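Local coordinates for protein Thf1 (Thermosynechococcus elongatus, PDB 5MJR) that may take part in photosynthetic membrane biogenesis and is linked to the FtsH protease complex that serves photosystem II repair in cyanobacteria, at residues S114-Y118 / S136-L142; Y148-V154 / V189-L193. All blocks are in the same frame, centred on the assembly; numbering follows the deposited sequence.

Interaction 1 of 2, residues S114-Y118 / S136-L142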
ATOM      1  N   SER A 114       3.096  -3.806 -11.547  1.00 11.91           N
ATOM      2  CA  SER A 114       4.347  -4.570 -11.827  1.00 10.63           C
ATOM      3  C   SER A 114       4.432  -5.840 -10.989  1.00 10.72           C
ATOM      4  O   SER A 114       5.198  -6.742 -11.344  1.00 14.79           O
ATOM      5  CB  SER A 114       5.594  -3.715 -11.657  1.00 11.32           C
ATOM      6  OG  SER A 114       5.907  -3.400 -10.324  1.00 11.50           O
ATOM      7  N   TRP A 115       3.701  -5.918  -9.888  1.00  9.36           N
ATOM      8  CA  TRP A 115       3.691  -7.136  -9.078  1.00  9.72           C
ATOM      9  C   TRP A 115       2.927  -8.282  -9.724  1.00  9.71           C
ATOM     10  O   TRP A 115       3.058  -9.439  -9.271  1.00 11.23           O
ATOM     11  CB  TRP A 115       3.169  -6.773  -7.695  1.00  9.43           C
ATOM     12  CG  TRP A 115       4.020  -5.873  -6.889  1.00  9.20           C
ATOM     13  CD1 TRP A 115       3.965  -4.500  -6.859  1.00  9.49           C
ATOM     14  CD2 TRP A 115       5.014  -6.220  -5.957  1.00  8.01           C
ATOM     15  NE1 TRP A 115       4.845  -3.999  -5.981  1.00  9.00           N
ATOM     16  CE2 TRP A 115       5.538  -5.024  -5.386  1.00  7.98           C
ATOM     17  CE3 TRP A 115       5.568  -7.419  -5.548  1.00  8.88           C
ATOM     18  CZ2 TRP A 115       6.527  -5.004  -4.425  1.00  8.28           C
ATOM     19  CZ3 TRP A 115       6.547  -7.434  -4.614  1.00  9.71           C
ATOM     20  CH2 TRP A 115       7.056  -6.229  -4.079  1.00  9.13           C
ATOM     21  N   GLN A 116       2.092  -7.966 -10.713  1.00 11.47           N
ATOM     22  CA  GLN A 116       1.293  -9.017 -11.351  1.00 12.04           C
ATOM     23  C   GLN A 116       2.132 -10.024 -12.100  1.00 12.35           C
ATOM     24  O   GLN A 116       1.674 -11.131 -12.383  1.00 13.32           O
ATOM     25  CB  GLN A 116       0.239  -8.420 -12.231  1.00 12.03           C
ATOM     26  CG  GLN A 116      -0.836  -7.665 -11.433  1.00 18.42           C
ATOM     27  CD  GLN A 116      -1.738  -6.840 -12.216  1.00 25.22           C
ATOM     28  OE1 GLN A 116      -1.946  -7.072 -13.374  1.00 34.37           O
ATOM     29  NE2 GLN A 116      -2.313  -5.764 -11.559  1.00 27.50           N
ATOM     30  N   GLN A 117       3.408  -9.686 -12.378  1.00 12.34           N
ATOM     31  CA  GLN A 117       4.263 -10.655 -13.050  1.00 12.47           C
ATOM     32  C   GLN A 117       4.513 -11.863 -12.172  1.00 11.32           C
ATOM     33  O   GLN A 117       4.901 -12.885 -12.716  1.00 13.22           O
ATOM     34  CB  GLN A 117       5.568 -10.063 -13.421  1.00 12.88           C
ATOM     35  CG  GLN A 117       6.408  -9.652 -12.253  1.00 12.16           C
ATOM     36  CD  GLN A 117       7.651  -8.945 -12.603  1.00 13.77           C
ATOM     37  OE1 GLN A 117       7.729  -7.643 -12.546  1.00 20.11           O
ATOM     38  NE2 GLN A 117       8.576  -9.708 -13.036  1.00 14.80           N
ATOM     39  N   TYR A 118       4.236 -11.810 -10.888  1.00 11.02           N
ATOM     40  CA  TYR A 118       4.405 -12.953  -9.952  1.00 10.85           C
ATOM     41  C   TYR A 118       3.208 -13.855  -9.853  1.00 11.71           C
ATOM     42  O   TYR A 118       3.240 -14.814  -9.078  1.00 13.80           O
ATOM     43  CB  TYR A 118       4.946 -12.493  -8.595  1.00 12.22           C
ATOM     44  CG  TYR A 118       6.193 -11.654  -8.729  1.00 10.97           C
ATOM     45  CD1 TYR A 118       7.415 -12.170  -9.103  1.00 11.94           C
ATOM     46  CD2 TYR A 118       6.186 -10.271  -8.454  1.00  9.87           C
ATOM     47  CE1 TYR A 118       8.510 -11.425  -9.250  1.00 12.36           C
ATOM     48  CE2 TYR A 118       7.288  -9.528  -8.595  1.00 11.45           C
ATOM     49  CZ  TYR A 118       8.490 -10.081  -9.008  1.00 11.84           C
ATOM     50  OH  TYR A 118       9.581  -9.254  -9.177  1.00 12.07           O
ATOM     51  N   SER A 136      14.623  -9.923  -8.897  1.00 15.88           N
ATOM     52  CA  SER A 136      14.038  -8.991  -9.828  1.00 17.56           C
ATOM     53  C   SER A 136      13.216  -7.862  -9.165  1.00 13.87           C
ATOM     54  O   SER A 136      12.813  -8.040  -8.038  1.00 12.40           O
ATOM     55  CB  SER A 136      13.091  -9.853 -10.799  1.00 17.67           C
ATOM     56  OG  SER A 136      11.868 -10.411 -10.110  1.00 17.44           O
ATOM     57  N   ALA A 137      13.008  -6.775  -9.898  1.00 14.93           N
ATOM     58  CA  ALA A 137      12.076  -5.713  -9.456  1.00 12.95           C
ATOM     59  C   ALA A 137      10.676  -6.090  -9.964  1.00 10.79           C
ATOM     60  O   ALA A 137      10.507  -6.514 -11.095  1.00 13.39           O
ATOM     61  CB  ALA A 137      12.486  -4.357 -10.002  1.00 15.03           C
ATOM     62  N   PRO A 138       9.658  -5.887  -9.104  1.00  9.24           N
ATOM     63  CA  PRO A 138       9.681  -5.202  -7.800  1.00  8.25           C
ATOM     64  C   PRO A 138       9.900  -6.093  -6.570  1.00  8.06           C
ATOM     65  O   PRO A 138       9.919  -5.577  -5.457  1.00  8.31           O
ATOM     66  CB  PRO A 138       8.300  -4.572  -7.735  1.00  8.31           C
ATOM     67  CG  PRO A 138       7.437  -5.607  -8.432  1.00  9.71           C
ATOM     68  CD  PRO A 138       8.307  -5.994  -9.634  1.00 10.56           C
ATOM     69  N   LEU A 139      10.116  -7.411  -6.788  1.00  9.53           N
ATOM     70  CA  LEU A 139      10.305  -8.275  -5.620  1.00  8.68           C
ATOM     71  C   LEU A 139      11.425  -7.793  -4.692  1.00  8.73           C
ATOM     72  O   LEU A 139      11.411  -7.975  -3.489  1.00  9.61           O
ATOM     73  CB  LEU A 139      10.575  -9.714  -6.134  1.00  9.89           C
ATOM     74  CG  LEU A 139      10.808 -10.755  -5.057  1.00 10.36           C
ATOM     75  CD1 LEU A 139       9.690 -10.931  -4.052  1.00 12.54           C
ATOM     76  CD2 LEU A 139      11.169 -12.053  -5.706  1.00 12.68           C
ATOM     77  N   ASN A 140      12.483  -7.200  -5.319  1.00  8.82           N
ATOM     78  CA  ASN A 140      13.567  -6.663  -4.567  1.00  9.72           C
ATOM     79  C   ASN A 140      13.204  -5.654  -3.450  1.00  9.19           C
ATOM     80  O   ASN A 140      13.925  -5.479  -2.482  1.00 10.45           O
ATOM     81  CB  ASN A 140      14.635  -6.005  -5.449  1.00 10.35           C
ATOM     82  CG  ASN A 140      14.122  -4.776  -6.209  1.00 11.51           C
ATOM     83  OD1 ASN A 140      12.989  -4.676  -6.611  1.00 11.47           O
ATOM     84  ND2 ASN A 140      15.068  -3.817  -6.412  1.00 16.45           N
ATOM     85  N   SER A 141      12.036  -4.995  -3.641  1.00  7.96           N
ATOM     86  CA  SER A 141      11.528  -4.081  -2.672  1.00  9.33           C
ATOM     87  C   SER A 141      11.040  -4.705  -1.371  1.00  9.74           C
ATOM     88  O   SER A 141      10.802  -4.025  -0.408  1.00 10.08           O
ATOM     89  CB  SER A 141      10.419  -3.175  -3.264  1.00  9.68           C
ATOM     90  OG  SER A 141       9.234  -3.797  -3.483  1.00 11.47           O
ATOM     91  N   LEU A 142      10.937  -6.059  -1.334  1.00  9.55           N
ATOM     92  CA  LEU A 142      10.736  -6.715  -0.044  1.00 10.28           C
ATOM     93  C   LEU A 142      11.957  -6.646   0.840  1.00 11.22           C
ATOM     94  O   LEU A 142      11.832  -6.809   2.093  1.00 12.60           O
ATOM     95  CB  LEU A 142      10.368  -8.160  -0.243  1.00 10.80           C
ATOM     96  CG  LEU A 142       9.016  -8.450  -0.858  1.00 15.12           C
ATOM     97  CD1 LEU A 142       8.697  -9.951  -0.672  1.00 17.06           C
ATOM     98  CD2 LEU A 142       7.872  -7.623  -0.531  1.00 18.82           C
TER

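Interaction 2 of 2, residues Y148-V154 / V189-L193. With SO4 (sulfate ion), chain B.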
ATOM      1  N   TYR A 148       9.706   1.953   8.042  1.00 10.13           N
ATOM      2  CA  TYR A 148       8.595   1.063   7.829  1.00 10.38           C
ATOM      3  C   TYR A 148       7.245   1.741   8.119  1.00 10.72           C
ATOM      4  O   TYR A 148       7.120   2.448   9.132  1.00 12.81           O
ATOM      5  CB  TYR A 148       8.746  -0.159   8.742  1.00 13.68           C
ATOM      6  CG  TYR A 148       7.512  -1.054   8.825  1.00 12.57           C
ATOM      7  CD1 TYR A 148       7.245  -2.002   7.889  1.00 11.77           C
ATOM      8  CD2 TYR A 148       6.578  -0.874   9.841  1.00 12.99           C
ATOM      9  CE1 TYR A 148       6.101  -2.740   7.921  1.00 13.13           C
ATOM     10  CE2 TYR A 148       5.397  -1.610   9.909  1.00 12.98           C
ATOM     11  CZ  TYR A 148       5.166  -2.563   8.966  1.00 12.12           C
ATOM     12  OH  TYR A 148       4.047  -3.318   9.001  1.00 12.68           O
ATOM     13  N   SER A 149       6.292   1.470   7.241  1.00 10.63           N
ATOM     14  CA  SER A 149       4.883   1.891   7.369  1.00 10.32           C
ATOM     15  C   SER A 149       4.002   0.662   7.355  1.00  9.69           C
ATOM     16  O   SER A 149       4.266  -0.311   6.609  1.00 10.81           O
ATOM     17  CB  SER A 149       4.566   2.792   6.148  1.00 11.22           C
ATOM     18  OG  SER A 149       3.159   3.119   6.073  1.00 12.50           O
ATOM     19  N   ARG A 150       2.835   0.770   7.987  1.00  9.82           N
ATOM     20  CA  ARG A 150       1.796  -0.253   7.770  1.00 10.91           C
ATOM     21  C   ARG A 150       1.440  -0.411   6.333  1.00  9.29           C
ATOM     22  O   ARG A 150       0.969  -1.448   5.903  1.00 10.31           O
ATOM     23  CB  ARG A 150       0.557   0.098   8.637  1.00 12.22           C
ATOM     24  CG  ARG A 150      -0.154   1.308   8.213  1.00 11.77           C
ATOM     25  CD  ARG A 150      -1.370   0.970   7.351  1.00 13.94           C
ATOM     26  NE  ARG A 150      -1.978   2.163   6.802  1.00 15.52           N
ATOM     27  CZ  ARG A 150      -3.154   2.193   6.176  1.00 12.56           C
ATOM     28  NH1 ARG A 150      -3.869   1.061   5.995  1.00 15.50           N
ATOM     29  NH2 ARG A 150      -3.532   3.327   5.613  1.00 13.80           N
ATOM     30  N   LEU A 151       1.620   0.668   5.523  1.00  9.40           N
ATOM     31  CA  LEU A 151       1.408   0.516   4.078  1.00  9.36           C
ATOM     32  C   LEU A 151       2.302  -0.517   3.421  1.00  8.94           C
ATOM     33  O   LEU A 151       1.874  -1.124   2.439  1.00  9.55           O
ATOM     34  CB  LEU A 151       1.456   1.896   3.387  1.00  9.01           C
ATOM     35  CG  LEU A 151       0.368   2.906   3.727  1.00 10.40           C
ATOM     36  CD1 LEU A 151       0.777   4.298   3.360  1.00 12.53           C
ATOM     37  CD2 LEU A 151      -0.894   2.464   3.070  1.00 13.20           C
ATOM     38  N   HIS A 152       3.507  -0.694   3.951  1.00  9.28           N
ATOM     39  CA  HIS A 152       4.339  -1.744   3.375  1.00  9.45           C
ATOM     40  C   HIS A 152       3.805  -3.141   3.741  1.00  8.66           C
ATOM     41  O   HIS A 152       3.896  -4.048   2.915  1.00 10.24           O
ATOM     42  CB  HIS A 152       5.718  -1.625   4.005  1.00  8.98           C
ATOM     43  CG  HIS A 152       6.452  -0.398   3.598  1.00 10.37           C
ATOM     44  ND1 HIS A 152       6.862   0.510   4.541  1.00 10.41           N
ATOM     45  CD2 HIS A 152       6.869   0.022   2.377  1.00 11.10           C
ATOM     46  CE1 HIS A 152       7.532   1.457   3.854  1.00  9.30           C
ATOM     47  NE2 HIS A 152       7.529   1.205   2.533  1.00 10.64           N
ATOM     48  N   ALA A 153       3.154  -3.293   4.897  1.00  8.90           N
ATOM     49  CA  ALA A 153       2.437  -4.527   5.247  1.00  9.66           C
ATOM     50  C   ALA A 153       1.277  -4.825   4.304  1.00  9.89           C
ATOM     51  O   ALA A 153       1.091  -5.893   3.826  1.00  9.67           O
ATOM     52  CB  ALA A 153       1.966  -4.567   6.689  1.00 10.46           C
ATOM     53  N   VAL A 154       0.473  -3.774   4.013  1.00 10.39           N
ATOM     54  CA  VAL A 154      -0.626  -3.881   3.079  1.00  9.65           C
ATOM     55  C   VAL A 154      -0.098  -4.306   1.722  1.00  8.91           C
ATOM     56  O   VAL A 154      -0.663  -5.165   1.044  1.00 10.74           O
ATOM     57  CB  VAL A 154      -1.508  -2.619   3.078  1.00 10.55           C
ATOM     58  CG1 VAL A 154      -2.588  -2.733   2.000  1.00 11.78           C
ATOM     59  CG2 VAL A 154      -2.113  -2.378   4.472  1.00 14.21           C
ATOM     60  N   VAL A 189       4.494  -6.453  10.597  1.00 13.15           N
ATOM     61  CA  VAL A 189       3.600  -6.841   9.534  1.00 12.54           C
ATOM     62  C   VAL A 189       2.390  -7.616  10.073  1.00 11.56           C
ATOM     63  O   VAL A 189       1.244  -7.359   9.674  1.00 12.98           O
ATOM     64  CB  VAL A 189       4.313  -7.591   8.425  1.00 12.59           C
ATOM     65  CG1 VAL A 189       3.377  -8.176   7.400  1.00 13.82           C
ATOM     66  CG2 VAL A 189       5.346  -6.707   7.723  1.00 13.44           C
ATOM     67  N   LYS A 190       2.625  -8.619  10.930  1.00 13.00           N
ATOM     68  CA  LYS A 190       1.520  -9.406  11.482  1.00 14.13           C
ATOM     69  C   LYS A 190       0.535  -8.470  12.168  1.00 12.39           C
ATOM     70  O   LYS A 190      -0.673  -8.604  12.010  1.00 14.50           O
ATOM     71  CB  LYS A 190       2.087 -10.473  12.442  1.00 15.21           C
ATOM     72  CG  LYS A 190       2.777 -11.632  11.684  1.00 15.78           C
ATOM     73  CD  LYS A 190       3.306 -12.581  12.745  1.00 18.06           C
ATOM     74  CE  LYS A 190       4.084 -13.710  12.085  1.00 22.16           C
ATOM     75  NZ  LYS A 190       4.448 -14.713  13.041  1.00 27.51           N
ATOM     76  N   ARG A 191       1.080  -7.654  13.069  1.00 13.73           N
ATOM     77  CA  ARG A 191       0.275  -6.694  13.792  1.00 15.22           C
ATOM     78  C   ARG A 191      -0.564  -5.827  12.873  1.00 13.42           C
ATOM     79  O   ARG A 191      -1.778  -5.655  13.062  1.00 14.20           O
ATOM     80  CB  ARG A 191       1.205  -5.828  14.655  1.00 18.23           C
ATOM     81  CG  ARG A 191       0.519  -4.618  15.287  1.00 19.66           C
ATOM     82  CD  ARG A 191       1.564  -3.547  15.726  1.00 23.02           C
ATOM     83  NE  ARG A 191       2.080  -2.834  14.566  1.00 22.79           N
ATOM     84  CZ  ARG A 191       3.133  -2.028  14.552  1.00 20.72           C
ATOM     85  NH1 ARG A 191       3.861  -1.828  15.647  1.00 23.83           N
ATOM     86  NH2 ARG A 191       3.514  -1.463  13.385  1.00 25.90           N
ATOM     87  N   ASP A 192       0.063  -5.248  11.886  1.00 11.82           N
ATOM     88  CA  ASP A 192      -0.570  -4.315  11.001  1.00 11.62           C
ATOM     89  C   ASP A 192      -1.580  -4.993  10.072  1.00 11.90           C
ATOM     90  O   ASP A 192      -2.612  -4.381   9.769  1.00 14.62           O
ATOM     91  CB  ASP A 192       0.481  -3.527  10.200  1.00 11.53           C
ATOM     92  CG  ASP A 192       1.291  -2.566  11.070  1.00 14.87           C
ATOM     93  OD1 ASP A 192       0.812  -2.224  12.184  1.00 18.73           O
ATOM     94  OD2 ASP A 192       2.401  -2.155  10.685  1.00 15.94           O
ATOM     95  N   LEU A 193      -1.335  -6.208   9.667  1.00 12.21           N
ATOM     96  CA  LEU A 193      -2.290  -6.966   8.820  1.00 12.28           C
ATOM     97  C   LEU A 193      -3.484  -7.449   9.620  1.00 16.05           C
ATOM     98  O   LEU A 193      -4.530  -7.512   9.052  1.00 15.99           O
ATOM     99  CB  LEU A 193      -1.627  -8.129   8.030  1.00 13.50           C
ATOM    100  CG  LEU A 193      -0.698  -7.623   6.875  1.00 12.78           C
ATOM    101  CD1 LEU A 193      -0.083  -8.885   6.263  1.00 14.97           C
ATOM    102  CD2 LEU A 193      -1.451  -6.743   5.916  1.00 12.84           C
TER
HETATM  103  S   SO4 B1000       6.084   1.190  14.150  1.00 25.24           S
HETATM  104  O1  SO4 B1000       7.470   1.041  13.586  1.00 26.92           O
HETATM  105  O2  SO4 B1000       5.887   0.111  15.172  1.00 34.46           O
HETATM  106  O3  SO4 B1000       5.144   1.031  12.994  1.00 25.45           O
HETATM  107  O4  SO4 B1000       5.823   2.450  14.817  1.00 37.45           O

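Interaction 1 of 2, residues S114-Y118 / S136-L142
Trp115 and Pro138 meet in a CH-pi stack that joins two loops of this all-helical fold, one following helix 105-113 and the other following helix 123-131. Pro138 CG stands over the five-membered ring of the indole, 3.6 Å from its centroid and 13° off the ring normal. A cis peptide bond precedes the proline, whose ring touches both aromatic residues: CG faces the indole, while CD lies at the edge of the Tyr118 ring, 3.8 Å from Tyr118 CE2. The six-membered ring of the indole also touches Leu142, obliquely, with Trp115 CH2 3.9 Å from Leu142 CD2. Trp115 has CG anti to its carbonyl carbon (chi1 -66°), which carries the indole across the proline, and NE1 is hydrogen-bonded to Pro67 O at the start of helix 67-80. With an alanine here, Pro138 CG is likely to lose its aromatic cover and Pro67 O its indole donor.

The polar part centres on the Tyr118 hydroxyl, which works in both directions. It donates to Ser136 OG at 2.7 Å, a serine also bonded to Glu129 of helix 123-131, and accepts from Leu139 N at 3.1 Å, with an N-H...O angle of 151°. Two bonds thus fix the end of the phenol where the second loop turns into its 3-10 segment, and Leu139 CB packs against it, 3.6 Å from Tyr118 CZ. Just before that segment, Pro138 O receives both Ser141 N and, in its carbonyl plane, the hydroxyl of Ser141, with Ser141 OG to Pro138 O at 2.7 Å.

Interaction 2 of 2, residues Y148-V154 / V189-L193
At the crossing of helices 150-162 and 186-198, Tyr148, just before the first helix, reaches over to Asp192 on the second. The short segments 150-154 and 189-193 approach to 8.8 Å between axes at -80°, nearly perpendicular. Tyr148 OH donates to Asp192 OD2 at 2.6 Å, on the anti side of a carboxylate nearly coplanar with the phenol ring; CG anti to the backbone N (chi1 169°) extends the ring toward it. Arg191 holds the same carboxylate side-on: NE bonds OD1 of Asp192 at 2.8 Å from above its plane, and NH2 bonds OD2 on the syn side. OD2 therefore takes two donors, a pairing likely to stabilise the charged form. NH2 also joins NH1 in binding a sulfate, probably from the crystallisation liquor, at the guanidinium edge, with Arg191 NH1 2.8 Å from sulfate O2; Lys188 also bonds the ion.

Beside this polar group, Ala153 CB rests against Val189 CG1, at 3.9 Å, and Leu193 CG, at 4.1 Å. At the N-cap, Ser149 OG accepts from Leu151 N and His152 ND1 takes the return bond from Ser149 N, the arrangement of a helix N-terminal capping box.

Interactions 1 and 2 follow one another along the chain, the first closing before the second opens, and their centres lie about 17 Å apart. Nearest atoms are about 6 Å apart, so the two do not touch directly. Helices 67-80 and 150-162 supply the connection: Leu68 meets Ser141 and Leu142 in interaction 1 and His152 in interaction 2, while Phe159, farther along the helix that starts in interaction 2, packs on Trp115, Leu139 and Leu142. The worked example is of one helix shared by two contacts, its first turn crossing helix 186-198 and its later part bearing on the loops. The sulfate belongs to interaction 2 alone.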